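Side-chain contact in envelopment polyprotein (PDB 7A56), which probably drives fusion of the viral envelope with the host membrane during entry, as a class II fusion glycoprotein captured in its trimeric postfusion state: residues D253-D256 against T260-K263. Sequence-based numbering, arbitrary orientation.
Sequences DIND and TAKK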
loop_
_atom_site.group_PDB
_atom_site.type_symbol
_atom_site.label_atom_id
_atom_site.label_comp_id
_atom_site.label_asym_id
_atom_site.label_seq_id
_atom_site.Cartn_x
_atom_site.Cartn_y
_atom_site.Cartn_z
ATOM N N ASP A 253 -3.284 0.338 -14.797
ATOM C CA ASP A 253 -3.707 1.655 -15.322
ATOM C C ASP A 253 -5.174 1.776 -15.699
ATOM O O ASP A 253 -5.486 1.603 -16.885
ATOM C CB ASP A 253 -2.892 1.974 -16.594
ATOM C CG ASP A 253 -1.746 2.939 -16.313
ATOM O OD1 ASP A 253 -1.632 3.214 -15.092
ATOM O OD2 ASP A 253 -1.015 3.422 -17.262
ATOM N N ILE A 254 -6.113 1.899 -14.725
ATOM C CA ILE A 254 -7.550 1.763 -15.027
ATOM C C ILE A 254 -8.283 3.003 -14.542
ATOM O O ILE A 254 -8.162 3.389 -13.378
ATOM C CB ILE A 254 -8.209 0.512 -14.403
ATOM C CG1 ILE A 254 -7.554 -0.818 -14.865
ATOM C CG2 ILE A 254 -9.726 0.507 -14.697
ATOM C CD1 ILE A 254 -7.936 -2.071 -13.866
ATOM N N ASN A 255 -9.049 3.644 -15.444
ATOM C CA ASN A 255 -9.764 4.870 -15.095
ATOM C C ASN A 255 -10.834 4.581 -14.053
ATOM O O ASN A 255 -11.576 3.598 -14.173
ATOM C CB ASN A 255 -10.472 5.488 -16.355
ATOM C CG ASN A 255 -9.564 6.404 -17.158
ATOM O OD1 ASN A 255 -9.165 7.483 -16.718
ATOM N ND2 ASN A 255 -9.256 5.989 -18.354
ATOM N N ASP A 256 -11.005 5.500 -13.096
ATOM C CA ASP A 256 -12.221 5.505 -12.288
ATOM C C ASP A 256 -13.408 6.017 -13.135
ATOM O O ASP A 256 -13.239 6.638 -14.202
ATOM C CB ASP A 256 -12.003 6.381 -11.020
ATOM C CG ASP A 256 -12.904 5.993 -9.840
ATOM O OD1 ASP A 256 -13.991 5.361 -10.012
ATOM O OD2 ASP A 256 -12.489 6.369 -8.722
ATOM N N THR A 260 -11.527 10.101 -18.120
ATOM C CA THR A 260 -11.299 9.633 -19.493
ATOM C C THR A 260 -9.825 9.795 -19.890
ATOM O O THR A 260 -9.486 10.116 -21.040
ATOM C CB THR A 260 -12.230 10.353 -20.462
ATOM O OG1 THR A 260 -12.005 11.754 -20.355
ATOM C CG2 THR A 260 -13.747 10.044 -20.144
ATOM N N ALA A 261 -8.909 9.549 -18.937
ATOM C CA ALA A 261 -7.491 9.647 -19.246
ATOM C C ALA A 261 -7.136 8.545 -20.230
ATOM O O ALA A 261 -7.870 7.552 -20.325
ATOM C CB ALA A 261 -6.656 9.530 -17.953
ATOM N N LYS A 262 -6.054 8.750 -21.040
ATOM C CA LYS A 262 -5.747 7.810 -22.139
ATOM C C LYS A 262 -5.053 6.545 -21.610
ATOM O O LYS A 262 -3.871 6.290 -21.827
ATOM C CB LYS A 262 -4.922 8.484 -23.234
ATOM C CG LYS A 262 -5.651 9.679 -23.832
ATOM C CD LYS A 262 -4.764 10.262 -24.936
ATOM C CE LYS A 262 -5.581 11.056 -25.876
ATOM N NZ LYS A 262 -4.754 11.133 -27.163
ATOM N N LYS A 263 -5.862 5.699 -20.982
ATOM C CA LYS A 263 -5.436 4.438 -20.385
ATOM C C LYS A 263 -6.692 3.555 -20.343
ATOM O O LYS A 263 -7.736 3.930 -20.887
ATOM C CB LYS A 263 -4.760 4.708 -19.028
ATOM C CG LYS A 263 -5.741 5.080 -17.919
ATOM C CD LYS A 263 -5.050 5.598 -16.679
ATOM C CE LYS A 263 -6.101 5.888 -15.544
ATOM N NZ LYS A 263 -5.318 6.548 -14.426
HETATM O O HOH W 1 -3.348 4.461 -13.835
#
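The carboxamide of Asn255 bonds both the N-H and the C=O of one residue, Ala261, so that a side-chain amide stands in for a backbone peptide partner. Its ND2 donates to Ala261 O at 2.9 Å, nearly straight and almost in the amide plane. OD1 accepts from Ala261 N at 3.0 Å along a bent path (137°). With CG anti to the carbonyl carbon (chi1 -86°), the amide swings across to the other limb of the loop. Ala261 O also accepts from Lys263 N, closing an inverse gamma turn centred on Lys262, so two donors grip one carbonyl from the same face and tie the amide to the turn. Lys263 then runs extended alongside residues 253-255: its CG lies 3.6 Å from Asp253 O, and CE reaches 3.6 Å from Asn255 OD1. At the far end a water joins Lys263 NZ to Asp253 OD1, two atoms 5.0 Å apart, while Asp253 OD2 bonds Ser259 of the second subunit. Ala261 meets its counterparts in both other subunits, placing this loop at the trimer interface. The loop lies between strands 248-251 and 268-270, and Ile254 packs on Ile241 and Ala243 of strand 241-245 and on Tyr119 of strand 98-134.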